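Local structure of 5'-deoxynucleotidase (Archaeoglobus fulgidus, 1YNB) at residues C65-A70 against S114-Y119; D124-A129 against V149-D154; G18-T23 against E37-H42; Q131-S136 against K167-W172. The protein probably hydrolyses 2'-deoxyribonucleoside 5'-phosphates to deoxyribonucleosides and phosphate, as a homodimeric, metal-dependent member of the HD phosphohydrolase family. All coordinates share one frame; numbering follows the deposited sequence.

Contact 1 of 4, residues C65-A70 against S114-Y119; sequences CKAATA and SDVEVY
With CG trans to the backbone N (chi1 -178°) and all later torsions extended, Lys66 reaches out from helix 61-73 to the carboxylate of Asp115. The aspartate answers with chi1 of 56°, which tucks CG between its own backbone N and carbonyl carbon and swings the acid group to the lysine, although its CB does not aim there. The two side chains meet at roughly a right angle. Lys66 NZ comes to Asp115 OD2 on the syn side at 3.1 Å, 23° out of the carboxylate plane, and a weak second bond links NZ to OD1 at 3.3 Å, giving an unevenly forked salt bridge. Beside it the contact turns apolar. Val116, in the N-cap position of helix 117-135, sets its CB 4.0 Å from Ala67 CB and its CG2 3.6 Å from Ala70 CB, while its CG1 lies over Ala67. One turn on, Tyr119 CB stands 4.1 Å from Ala67 CB; the ring then leads off, and its hydroxyl bonds Glu59. Helix 61-73 turns another side, with Cys65 and Thr69, to the second subunit. The chemistry thus divides in two: small alanines let the start of helix 117-135 come close, with Ala67 and Val116 CA atoms 5.3 Å apart, whereas the ion pair lies at the more exposed margin, where solvent would be expected to temper its strength.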
loop_
_atom_site.group_PDB
_atom_site.type_symbol
_atom_site.label_atom_id
_atom_site.label_comp_id
_atom_site.label_asym_id
_atom_site.label_seq_id
_atom_site.Cartn_x
_atom_site.Cartn_y
_atom_site.Cartn_z
ATOM N N CYS A 65 6.666 9.367 -20.222
ATOM C CA CYS A 65 6.674 10.123 -18.961
ATOM C C CYS A 65 5.666 11.269 -19.001
ATOM O O CYS A 65 5.076 11.656 -17.998
ATOM C CB CYS A 65 8.078 10.680 -18.693
ATOM S SG CYS A 65 9.241 9.473 -18.321
ATOM N N LYS A 66 5.441 11.842 -20.173
ATOM C CA LYS A 66 4.484 12.932 -20.262
ATOM C C LYS A 66 3.035 12.424 -20.141
ATOM O O LYS A 66 2.116 13.117 -19.664
ATOM C CB LYS A 66 4.655 13.640 -21.606
ATOM C CG LYS A 66 3.749 14.818 -21.803
ATOM C CD LYS A 66 4.189 15.569 -23.081
ATOM C CE LYS A 66 3.455 16.872 -23.246
ATOM N NZ LYS A 66 3.858 17.466 -24.570
ATOM N N ALA A 67 2.832 11.221 -20.636
ATOM C CA ALA A 67 1.508 10.631 -20.591
ATOM C C ALA A 67 1.199 10.301 -19.122
ATOM O O ALA A 67 0.073 10.485 -18.673
ATOM C CB ALA A 67 1.480 9.384 -21.448
ATOM N N ALA A 68 2.181 9.785 -18.419
ATOM C CA ALA A 68 1.998 9.454 -17.005
ATOM C C ALA A 68 1.680 10.707 -16.216
ATOM O O ALA A 68 0.743 10.735 -15.411
ATOM C CB ALA A 68 3.233 8.773 -16.463
ATOM N N THR A 69 2.427 11.785 -16.468
ATOM C CA THR A 69 2.187 13.022 -15.748
ATOM C C THR A 69 0.819 13.582 -16.026
ATOM O O THR A 69 0.121 14.049 -15.125
ATOM C CB THR A 69 3.275 14.088 -16.110
ATOM O OG1 THR A 69 4.555 13.522 -15.875
ATOM C CG2 THR A 69 3.112 15.320 -15.282
ATOM N N ALA A 70 0.408 13.540 -17.286
ATOM C CA ALA A 70 -0.891 14.051 -17.637
ATOM C C ALA A 70 -1.984 13.253 -16.921
ATOM O O ALA A 70 -3.020 13.801 -16.539
ATOM C CB ALA A 70 -1.091 13.948 -19.172
ATOM N N SER A 114 -2.368 17.829 -24.646
ATOM C CA SER A 114 -3.275 17.459 -25.724
ATOM C C SER A 114 -2.720 16.301 -26.540
ATOM O O SER A 114 -3.477 15.473 -27.033
ATOM C CB SER A 114 -3.556 18.661 -26.630
ATOM O OG SER A 114 -4.657 19.402 -26.123
ATOM N N ASP A 115 -1.403 16.211 -26.654
ATOM C CA ASP A 115 -0.799 15.136 -27.425
ATOM C C ASP A 115 -0.802 13.763 -26.768
ATOM O O ASP A 115 -0.428 12.778 -27.408
ATOM C CB ASP A 115 0.641 15.481 -27.793
ATOM C CG ASP A 115 1.483 15.803 -26.588
ATOM O OD1 ASP A 115 0.928 16.398 -25.645
ATOM O OD2 ASP A 115 2.701 15.484 -26.579
ATOM N N VAL A 116 -1.180 13.691 -25.488
ATOM C CA VAL A 116 -1.209 12.403 -24.801
ATOM C C VAL A 116 -2.586 12.158 -24.208
ATOM O O VAL A 116 -2.784 11.204 -23.448
ATOM C CB VAL A 116 -0.150 12.329 -23.637
ATOM C CG1 VAL A 116 1.261 12.328 -24.184
ATOM C CG2 VAL A 116 -0.341 13.482 -22.678
ATOM N N GLU A 117 -3.550 13.005 -24.535
ATOM C CA GLU A 117 -4.862 12.804 -23.969
ATOM C C GLU A 117 -5.453 11.450 -24.303
ATOM O O GLU A 117 -6.259 10.929 -23.533
ATOM C CB GLU A 117 -5.832 13.929 -24.362
ATOM C CG GLU A 117 -5.539 15.221 -23.584
ATOM C CD GLU A 117 -5.150 14.953 -22.103
ATOM O OE1 GLU A 117 -6.002 14.517 -21.291
ATOM O OE2 GLU A 117 -3.976 15.170 -21.746
ATOM N N VAL A 118 -5.069 10.865 -25.432
ATOM C CA VAL A 118 -5.638 9.559 -25.735
ATOM C C VAL A 118 -5.072 8.491 -24.816
ATOM O O VAL A 118 -5.795 7.589 -24.422
ATOM C CB VAL A 118 -5.438 9.140 -27.205
ATOM C CG1 VAL A 118 -5.917 7.740 -27.410
ATOM C CG2 VAL A 118 -6.268 10.048 -28.101
ATOM N N TYR A 119 -3.794 8.585 -24.459
ATOM C CA TYR A 119 -3.237 7.589 -23.547
ATOM C C TYR A 119 -3.841 7.777 -22.148
ATOM O O TYR A 119 -4.057 6.803 -21.427
ATOM C CB TYR A 119 -1.710 7.691 -23.458
ATOM C CG TYR A 119 -1.023 7.392 -24.768
ATOM C CD1 TYR A 119 -1.181 6.148 -25.391
ATOM C CD2 TYR A 119 -0.277 8.378 -25.429
ATOM C CE1 TYR A 119 -0.627 5.892 -26.641
ATOM C CE2 TYR A 119 0.288 8.126 -26.688
ATOM C CZ TYR A 119 0.101 6.880 -27.287
ATOM O OH TYR A 119 0.598 6.631 -28.546
#

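Contact 2 of 4, residues D124-A129 against V149-D154; sequences DKLELA and VELKTD
Lys125 and Leu126 belong to the turn of helix 117-135 that begins at Asp124, the probable last member of an HD-type metal-site pattern, and they receive the connection leading into helix 154-166. Lys125 CB rests against two branched residues of that connection, 3.9 Å from both Val149 CG1 and Leu151 CD2. With chi1 of -62° the lysine sets off beside its own backbone N, and the extended chain then runs alongside the loop until CD lies 3.3 Å from Glu150 O. NZ probably hydrogen-bonds the same carbonyl, though the modelled spacing is too short to be trusted. Lys152 NZ stands 5.6 Å from Lys125 NZ, a like charge that may disfavour the approach slightly. Leu126 CD2 touches Leu151 CD1 at 4.1 Å, the side chains crossing at about a right angle, and Tyr160 of helix 154-166 packs on both leucines. Past Leu151 the loop is gripped by Asp122, whose carboxylate accepts from the backbone N of Lys152 and of Thr153, and Thr153 OG1 caps the next helix at Ala156 N. Packing one side of the helix that carries Asp124 against the connection that follows it is consistent with the all-helical HD-domain fold.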
loop_
_atom_site.group_PDB
_atom_site.type_symbol
_atom_site.label_atom_id
_atom_site.label_comp_id
_atom_site.label_asym_id
_atom_site.label_seq_id
_atom_site.Cartn_x
_atom_site.Cartn_y
_atom_site.Cartn_z
ATOM N N ASP A 124 -7.269 5.688 -17.904
ATOM C CA ASP A 124 -8.328 5.965 -16.923
ATOM C C ASP A 124 -9.294 4.778 -16.977
ATOM O O ASP A 124 -9.605 4.156 -15.951
ATOM C CB ASP A 124 -9.054 7.260 -17.327
ATOM C CG ASP A 124 -10.274 7.562 -16.466
ATOM O OD1 ASP A 124 -11.208 8.216 -16.975
ATOM O OD2 ASP A 124 -10.315 7.174 -15.269
ATOM N N LYS A 125 -9.765 4.456 -18.171
ATOM C CA LYS A 125 -10.700 3.319 -18.341
ATOM C C LYS A 125 -10.075 1.944 -18.063
ATOM O O LYS A 125 -10.722 1.042 -17.516
ATOM C CB LYS A 125 -11.256 3.330 -19.773
ATOM C CG LYS A 125 -12.041 4.571 -20.094
ATOM C CD LYS A 125 -12.556 4.431 -21.527
ATOM C CE LYS A 125 -12.767 5.763 -22.210
ATOM N NZ LYS A 125 -12.755 5.488 -23.691
ATOM N N LEU A 126 -8.834 1.736 -18.464
ATOM C CA LEU A 126 -8.196 0.461 -18.194
ATOM C C LEU A 126 -7.982 0.297 -16.687
ATOM O O LEU A 126 -8.090 -0.831 -16.188
ATOM C CB LEU A 126 -6.814 0.339 -18.851
ATOM C CG LEU A 126 -6.640 -0.493 -20.119
ATOM C CD1 LEU A 126 -5.125 -0.667 -20.354
ATOM C CD2 LEU A 126 -7.305 -1.893 -19.997
ATOM N N GLU A 127 -7.598 1.376 -16.002
ATOM C CA GLU A 127 -7.366 1.297 -14.553
ATOM C C GLU A 127 -8.683 0.815 -13.885
ATOM O O GLU A 127 -8.692 -0.070 -12.971
ATOM C CB GLU A 127 -6.944 2.649 -13.998
ATOM C CG GLU A 127 -6.192 2.574 -12.638
ATOM C CD GLU A 127 -7.085 2.180 -11.443
ATOM O OE1 GLU A 127 -8.228 2.704 -11.327
ATOM O OE2 GLU A 127 -6.615 1.362 -10.611
ATOM N N LEU A 128 -9.773 1.436 -14.301
ATOM C CA LEU A 128 -11.107 1.070 -13.785
ATOM C C LEU A 128 -11.408 -0.395 -14.060
ATOM O O LEU A 128 -11.893 -1.112 -13.164
ATOM C CB LEU A 128 -12.191 1.951 -14.436
ATOM C CG LEU A 128 -13.657 1.588 -14.144
ATOM C CD1 LEU A 128 -14.003 1.809 -12.661
ATOM C CD2 LEU A 128 -14.494 2.498 -14.970
ATOM N N ALA A 129 -11.131 -0.878 -15.275
ATOM C CA ALA A 129 -11.379 -2.288 -15.591
ATOM C C ALA A 129 -10.527 -3.201 -14.690
ATOM O O ALA A 129 -11.008 -4.214 -14.187
ATOM C CB ALA A 129 -11.078 -2.590 -17.102
ATOM N N VAL A 149 -15.926 -1.976 -22.259
ATOM C CA VAL A 149 -15.083 -0.802 -22.141
ATOM C C VAL A 149 -14.645 -0.404 -23.524
ATOM O O VAL A 149 -14.147 -1.234 -24.281
ATOM C CB VAL A 149 -13.845 -1.083 -21.272
ATOM C CG1 VAL A 149 -12.888 0.114 -21.307
ATOM C CG2 VAL A 149 -14.287 -1.342 -19.857
ATOM N N GLU A 150 -14.844 0.872 -23.843
ATOM C CA GLU A 150 -14.478 1.411 -25.144
ATOM C C GLU A 150 -13.103 2.061 -25.056
ATOM O O GLU A 150 -12.974 3.161 -24.540
ATOM C CB GLU A 150 -15.501 2.464 -25.573
ATOM C CG GLU A 150 -16.966 2.040 -25.496
ATOM C CD GLU A 150 -17.322 0.906 -26.453
ATOM O OE1 GLU A 150 -18.495 0.843 -26.890
ATOM O OE2 GLU A 150 -16.440 0.070 -26.761
ATOM N N LEU A 151 -12.083 1.372 -25.546
ATOM C CA LEU A 151 -10.728 1.896 -25.529
ATOM C C LEU A 151 -10.439 2.350 -26.945
ATOM O O LEU A 151 -11.051 1.841 -27.882
ATOM C CB LEU A 151 -9.752 0.800 -25.114
ATOM C CG LEU A 151 -10.006 0.308 -23.672
ATOM C CD1 LEU A 151 -9.269 -0.997 -23.429
ATOM C CD2 LEU A 151 -9.588 1.384 -22.671
ATOM N N LYS A 152 -9.503 3.287 -27.103
ATOM C CA LYS A 152 -9.163 3.811 -28.422
ATOM C C LYS A 152 -7.879 3.242 -28.996
ATOM O O LYS A 152 -7.810 3.002 -30.210
ATOM C CB LYS A 152 -9.024 5.335 -28.374
ATOM C CG LYS A 152 -10.215 6.125 -27.841
ATOM C CD LYS A 152 -9.805 7.599 -27.724
ATOM C CE LYS A 152 -10.649 8.396 -26.721
ATOM N NZ LYS A 152 -9.955 9.656 -26.251
ATOM N N THR A 153 -6.865 3.019 -28.163
ATOM C CA THR A 153 -5.587 2.516 -28.674
ATOM C C THR A 153 -5.458 1.008 -28.767
ATOM O O THR A 153 -6.075 0.270 -28.001
ATOM C CB THR A 153 -4.384 3.051 -27.862
ATOM O OG1 THR A 153 -4.312 2.395 -26.578
ATOM C CG2 THR A 153 -4.526 4.544 -27.652
ATOM N N ASP A 154 -4.662 0.541 -29.728
ATOM C CA ASP A 154 -4.473 -0.886 -29.900
ATOM C C ASP A 154 -3.755 -1.475 -28.693
ATOM O O ASP A 154 -3.952 -2.641 -28.359
ATOM C CB ASP A 154 -3.640 -1.190 -31.146
ATOM C CG ASP A 154 -4.424 -0.986 -32.452
ATOM O OD1 ASP A 154 -5.674 -0.834 -32.428
ATOM O OD2 ASP A 154 -3.753 -0.992 -33.507
#

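Contact 3 of 4, residues G18-T23 against E37-H42; sequences GSLKLT and ESVAEH
Leu20 CB begins the contact against the first turn of helix 39-56, lying 4.1 Å from Ala40 CB and slightly nearer to Ala40 N. Chi1 of -71° places CG opposite the carbonyl carbon, and from that branch point CD2 goes to Val39, 3.8 Å from its CG1, the two side chains meeting at a slant. Leu76 and Ala79 of the same chain and Phe44 of the second subunit also pack on this leucine. Thr23 and Val39 run alongside each other in the same direction, with their CG2 atoms 3.6 Å apart. Ser38 and Glu41 form a capping box at the helix start: Glu41 N donates to Ser38 OG at 3.2 Å, and Ser38 N donates to Glu41 OE1 at 2.9 Å, meeting the carboxylate on its anti side. The box leaves the N-H groups of Val39 and Ala40 to the other segment. Val39 N reaches Thr23 O at 2.8 Å, nearly in line with the C=O bond, whereas Ala40 N bonds Leu20 O at 3.0 Å from well above the carbonyl plane, although the bond is nearly straight at the hydrogen (165°). Two carbonyls of 18-23 thus take up N-H groups at the helix start, in the turn that leads to His42, first residue of the probable HD signature. Ser38 OG also bonds Glu41 of the second subunit, and Lys21 NZ forms salt bridges with Glu37 and Glu127 of that subunit.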
loop_
_atom_site.group_PDB
_atom_site.type_symbol
_atom_site.label_atom_id
_atom_site.label_comp_id
_atom_site.label_asym_id
_atom_site.label_seq_id
_atom_site.Cartn_x
_atom_site.Cartn_y
_atom_site.Cartn_z
ATOM N N GLY A 18 -3.360 16.634 -1.646
ATOM C CA GLY A 18 -3.418 15.551 -0.666
ATOM C C GLY A 18 -4.866 15.201 -0.335
ATOM O O GLY A 18 -5.141 14.070 0.096
ATOM N N SER A 19 -5.807 16.120 -0.528
ATOM C CA SER A 19 -7.230 15.759 -0.270
ATOM C C SER A 19 -7.706 14.660 -1.236
ATOM O O SER A 19 -8.716 14.011 -0.988
ATOM C CB SER A 19 -8.160 16.978 -0.361
ATOM O OG SER A 19 -8.407 17.344 -1.705
ATOM N N LEU A 20 -6.996 14.420 -2.334
ATOM C CA LEU A 20 -7.403 13.335 -3.205
ATOM C C LEU A 20 -7.126 11.967 -2.567
ATOM O O LEU A 20 -7.666 10.956 -3.041
ATOM C CB LEU A 20 -6.715 13.419 -4.566
ATOM C CG LEU A 20 -7.265 14.606 -5.384
ATOM C CD1 LEU A 20 -6.444 14.760 -6.646
ATOM C CD2 LEU A 20 -8.734 14.358 -5.737
ATOM N N LYS A 21 -6.311 11.931 -1.505
ATOM C CA LYS A 21 -6.060 10.652 -0.815
ATOM C C LYS A 21 -7.276 10.433 0.102
ATOM O O LYS A 21 -7.453 9.350 0.650
ATOM C CB LYS A 21 -4.866 10.683 0.142
ATOM C CG LYS A 21 -3.545 11.243 -0.412
ATOM C CD LYS A 21 -2.430 11.074 0.677
ATOM C CE LYS A 21 -1.032 11.506 0.175
ATOM N NZ LYS A 21 -0.035 11.388 1.294
ATOM N N LEU A 22 -8.077 11.475 0.265
ATOM C CA LEU A 22 -9.229 11.449 1.155
ATOM C C LEU A 22 -10.536 11.570 0.361
ATOM O O LEU A 22 -11.567 11.879 0.924
ATOM C CB LEU A 22 -9.139 12.636 2.116
ATOM C CG LEU A 22 -7.817 12.754 2.880
ATOM C CD1 LEU A 22 -7.691 14.126 3.579
ATOM C CD2 LEU A 22 -7.742 11.590 3.848
ATOM N N THR A 23 -10.478 11.397 -0.958
ATOM C CA THR A 23 -11.674 11.478 -1.790
ATOM C C THR A 23 -11.933 10.062 -2.344
ATOM O O THR A 23 -11.170 9.542 -3.159
ATOM C CB THR A 23 -11.450 12.449 -2.993
ATOM O OG1 THR A 23 -11.148 13.762 -2.506
ATOM C CG2 THR A 23 -12.683 12.509 -3.851
ATOM N N GLU A 37 -10.845 2.331 -3.108
ATOM C CA GLU A 37 -9.661 3.104 -3.518
ATOM C C GLU A 37 -10.015 4.605 -3.488
ATOM O O GLU A 37 -11.190 5.002 -3.635
ATOM C CB GLU A 37 -9.279 2.703 -4.952
ATOM C CG GLU A 37 -10.479 2.580 -5.899
ATOM C CD GLU A 37 -10.183 3.084 -7.323
ATOM O OE1 GLU A 37 -11.148 3.200 -8.109
ATOM O OE2 GLU A 37 -8.982 3.327 -7.635
ATOM N N SER A 38 -9.001 5.455 -3.331
ATOM C CA SER A 38 -9.192 6.905 -3.311
ATOM C C SER A 38 -8.916 7.387 -4.759
ATOM O O SER A 38 -8.365 6.637 -5.586
ATOM C CB SER A 38 -8.194 7.587 -2.342
ATOM O OG SER A 38 -6.858 7.382 -2.781
ATOM N N VAL A 39 -9.313 8.610 -5.056
ATOM C CA VAL A 39 -9.047 9.158 -6.400
ATOM C C VAL A 39 -7.512 9.161 -6.623
ATOM O O VAL A 39 -7.026 8.795 -7.692
ATOM C CB VAL A 39 -9.622 10.565 -6.500
ATOM C CG1 VAL A 39 -9.179 11.222 -7.856
ATOM C CG2 VAL A 39 -11.149 10.473 -6.460
ATOM N N ALA A 40 -6.763 9.575 -5.606
ATOM C CA ALA A 40 -5.286 9.499 -5.641
ATOM C C ALA A 40 -4.761 8.110 -6.081
ATOM O O ALA A 40 -3.841 8.016 -6.922
ATOM C CB ALA A 40 -4.711 9.848 -4.229
ATOM N N GLU A 41 -5.290 7.017 -5.498
ATOM C CA GLU A 41 -4.853 5.684 -5.879
ATOM C C GLU A 41 -5.209 5.339 -7.339
ATOM O O GLU A 41 -4.429 4.684 -8.041
ATOM C CB GLU A 41 -5.447 4.654 -4.903
ATOM C CG GLU A 41 -4.776 4.791 -3.512
ATOM C CD GLU A 41 -5.518 4.050 -2.408
ATOM O OE1 GLU A 41 -6.750 3.862 -2.546
ATOM O OE2 GLU A 41 -4.873 3.693 -1.401
ATOM N N HIS A 42 -6.408 5.746 -7.781
ATOM C CA HIS A 42 -6.812 5.536 -9.184
ATOM C C HIS A 42 -5.782 6.261 -10.125
ATOM O O HIS A 42 -5.299 5.666 -11.077
ATOM C CB HIS A 42 -8.216 6.130 -9.416
ATOM C CG HIS A 42 -8.575 6.316 -10.859
ATOM N ND1 HIS A 42 -8.622 5.275 -11.752
ATOM C CD2 HIS A 42 -8.891 7.435 -11.561
ATOM C CE1 HIS A 42 -8.957 5.737 -12.950
ATOM N NE2 HIS A 42 -9.128 7.042 -12.861
#

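Contact 4 of 4, residues Q131-S136 against K167-W172; sequences QGVEYS and KNPVWW
Val133 and Glu134, in the last turns of helix 117-135, are the docking site for the C-terminal tail that leaves helix 154-166. Chi1 of 167° turns Val133 CG1 opposite the backbone N, so that this methyl meets the tail, 3.9 Å from Lys167 CA and 4.3 Å from Pro169 CD. Leu163 and Met164 of helix 154-166 also touch the valine. Glu134 and Pro169 pass antiparallel, touching through Glu134 CG and Pro169 CB at 3.8 Å. The glutamate lends only its aliphatic part to the proline; its extended chain carries the carboxylate beyond, to a salt bridge with Arg45 and a hydrogen bond with His15 of the second subunit, which packs on Pro169 as well. Lys167, the first residue to leave the helical conformation, has positive phi (38°), and the tail departs from the helix there. Asn168 and Val170 then make an Asx turn around the proline: Val170 N donates to Asn168 OD1 at 3.1 Å, from well above the plane of the amide carbonyl. Farther along, Val170 CG1 sits over the centre of the Trp172 ring, 3.5 Å above its plane, and Trp172 CE3 lies 3.4 Å above the plane of the Trp171 ring, displaced toward its rim. On the helix side, Ser136 OG bonds Val133 O at 2.7 Å. Both tryptophans pack on Ile87 of the third subunit, and Trp172 makes a cation-pi contact with Lys30 of that subunit.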
loop_
_atom_site.group_PDB
_atom_site.type_symbol
_atom_site.label_atom_id
_atom_site.label_comp_id
_atom_site.label_asym_id
_atom_site.label_seq_id
_atom_site.Cartn_x
_atom_site.Cartn_y
_atom_site.Cartn_z
ATOM N N GLN A 131 -9.446 -2.542 -11.696
ATOM C CA GLN A 131 -9.972 -2.417 -10.331
ATOM C C GLN A 131 -11.324 -3.154 -10.241
ATOM O O GLN A 131 -11.674 -3.715 -9.187
ATOM C CB GLN A 131 -10.125 -0.955 -9.925
ATOM C CG GLN A 131 -10.514 -0.780 -8.430
ATOM C CD GLN A 131 -9.523 -1.413 -7.444
ATOM O OE1 GLN A 131 -8.440 -0.860 -7.197
ATOM N NE2 GLN A 131 -9.896 -2.567 -6.862
ATOM N N GLY A 132 -12.033 -3.186 -11.356
ATOM C CA GLY A 132 -13.312 -3.909 -11.419
ATOM C C GLY A 132 -13.082 -5.418 -11.275
ATOM O O GLY A 132 -13.813 -6.118 -10.539
ATOM N N VAL A 133 -12.081 -5.940 -11.988
ATOM C CA VAL A 133 -11.728 -7.354 -11.913
ATOM C C VAL A 133 -11.249 -7.667 -10.499
ATOM O O VAL A 133 -11.613 -8.724 -9.957
ATOM C CB VAL A 133 -10.625 -7.713 -12.922
ATOM C CG1 VAL A 133 -10.026 -9.094 -12.645
ATOM C CG2 VAL A 133 -11.236 -7.733 -14.335
ATOM N N GLU A 134 -10.452 -6.778 -9.910
ATOM C CA GLU A 134 -9.926 -7.021 -8.542
ATOM C C GLU A 134 -11.065 -7.009 -7.521
ATOM O O GLU A 134 -11.116 -7.867 -6.629
ATOM C CB GLU A 134 -8.883 -5.947 -8.181
ATOM C CG GLU A 134 -7.631 -6.170 -9.017
ATOM C CD GLU A 134 -6.803 -4.901 -9.291
ATOM O OE1 GLU A 134 -5.785 -5.047 -10.013
ATOM O OE2 GLU A 134 -7.147 -3.805 -8.793
ATOM N N TYR A 135 -11.978 -6.058 -7.638
ATOM C CA TYR A 135 -13.087 -5.994 -6.680
ATOM C C TYR A 135 -14.145 -7.080 -6.885
ATOM O O TYR A 135 -14.907 -7.380 -5.947
ATOM C CB TYR A 135 -13.769 -4.621 -6.722
ATOM C CG TYR A 135 -13.033 -3.492 -6.012
ATOM C CD1 TYR A 135 -12.200 -3.744 -4.905
ATOM C CD2 TYR A 135 -13.252 -2.169 -6.366
ATOM C CE1 TYR A 135 -11.625 -2.698 -4.174
ATOM C CE2 TYR A 135 -12.683 -1.106 -5.648
ATOM C CZ TYR A 135 -11.875 -1.371 -4.553
ATOM O OH TYR A 135 -11.306 -0.369 -3.830
ATOM N N SER A 136 -14.191 -7.662 -8.079
ATOM C CA SER A 136 -15.181 -8.703 -8.389
ATOM C C SER A 136 -15.020 -9.916 -7.488
ATOM O O SER A 136 -15.981 -10.659 -7.274
ATOM C CB SER A 136 -15.109 -9.126 -9.868
ATOM O OG SER A 136 -13.982 -9.953 -10.128
ATOM N N LYS A 167 -8.830 -12.741 -15.991
ATOM C CA LYS A 167 -9.641 -12.362 -14.830
ATOM C C LYS A 167 -9.004 -12.968 -13.589
ATOM O O LYS A 167 -9.634 -13.635 -12.786
ATOM C CB LYS A 167 -11.095 -12.802 -14.980
ATOM C CG LYS A 167 -11.866 -11.976 -15.998
ATOM C CD LYS A 167 -13.379 -12.178 -15.841
ATOM C CE LYS A 167 -14.169 -11.543 -16.980
ATOM N NZ LYS A 167 -14.023 -12.300 -18.244
ATOM N N ASN A 168 -7.718 -12.716 -13.432
ATOM C CA ASN A 168 -7.011 -13.271 -12.308
ATOM C C ASN A 168 -6.071 -12.255 -11.693
ATOM O O ASN A 168 -4.931 -12.065 -12.141
ATOM C CB ASN A 168 -6.269 -14.513 -12.756
ATOM C CG ASN A 168 -5.388 -15.061 -11.682
ATOM O OD1 ASN A 168 -5.657 -14.870 -10.490
ATOM N ND2 ASN A 168 -4.327 -15.759 -12.084
ATOM N N PRO A 169 -6.520 -11.615 -10.617
ATOM C CA PRO A 169 -5.734 -10.598 -9.925
ATOM C C PRO A 169 -4.569 -11.093 -9.078
ATOM O O PRO A 169 -3.819 -10.303 -8.510
ATOM C CB PRO A 169 -6.789 -9.823 -9.139
ATOM C CG PRO A 169 -7.833 -10.841 -8.847
ATOM C CD PRO A 169 -7.881 -11.731 -10.064
ATOM N N VAL A 170 -4.415 -12.406 -9.009
ATOM C CA VAL A 170 -3.331 -12.962 -8.237
ATOM C C VAL A 170 -2.062 -12.852 -9.075
ATOM O O VAL A 170 -1.845 -13.621 -10.014
ATOM C CB VAL A 170 -3.608 -14.416 -7.902
ATOM C CG1 VAL A 170 -2.517 -14.955 -7.056
ATOM C CG2 VAL A 170 -4.953 -14.514 -7.214
ATOM N N TRP A 171 -1.221 -11.906 -8.709
ATOM C CA TRP A 171 0.011 -11.655 -9.440
ATOM C C TRP A 171 1.224 -12.280 -8.797
ATOM O O TRP A 171 2.279 -12.329 -9.404
ATOM C CB TRP A 171 0.236 -10.144 -9.535
ATOM C CG TRP A 171 0.196 -9.439 -8.171
ATOM C CD1 TRP A 171 -0.893 -8.826 -7.566
ATOM C CD2 TRP A 171 1.292 -9.276 -7.271
ATOM N NE1 TRP A 171 -0.520 -8.290 -6.353
ATOM C CE2 TRP A 171 0.814 -8.556 -6.145
ATOM C CE3 TRP A 171 2.646 -9.669 -7.305
ATOM C CZ2 TRP A 171 1.644 -8.220 -5.062
ATOM C CZ3 TRP A 171 3.471 -9.325 -6.221
ATOM C CH2 TRP A 171 2.967 -8.614 -5.126
ATOM N N TRP A 172 1.069 -12.763 -7.572
ATOM C CA TRP A 172 2.175 -13.321 -6.809
ATOM C C TRP A 172 2.392 -14.829 -6.926
ATOM O O TRP A 172 3.412 -15.348 -6.467
ATOM C CB TRP A 172 2.015 -12.912 -5.332
ATOM C CG TRP A 172 0.735 -13.369 -4.671
ATOM C CD1 TRP A 172 0.540 -14.540 -3.994
ATOM C CD2 TRP A 172 -0.532 -12.697 -4.679
ATOM N NE1 TRP A 172 -0.777 -14.643 -3.584
ATOM C CE2 TRP A 172 -1.457 -13.526 -3.993
ATOM C CE3 TRP A 172 -0.982 -11.477 -5.203
ATOM C CZ2 TRP A 172 -2.799 -13.173 -3.821
ATOM C CZ3 TRP A 172 -2.316 -11.119 -5.033
ATOM C CH2 TRP A 172 -3.213 -11.966 -4.346
#

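From the N terminus, contact 3 closes the first loop, joining the end of helix 8-18 to the start of helix 39-56. Contact 1 follows in series, bringing helix 61-73 against the start of helix 117-135. That long helix then serves two further closures: contact 2 ties it to the connection before helix 154-166, and contact 4 to the tail after it, and these two cross because their segments alternate. Touches knit the set together. Val118 of contact 1 packs on Thr153 of contact 2, Glu127 of contact 2 probably hydrogen-bonds His42 of contact 3, and Tyr135 OH of contact 4 probably hydrogen-bonds Glu37 N. Helix 117-135 is thus the shared spine of contacts 1, 2 and 4.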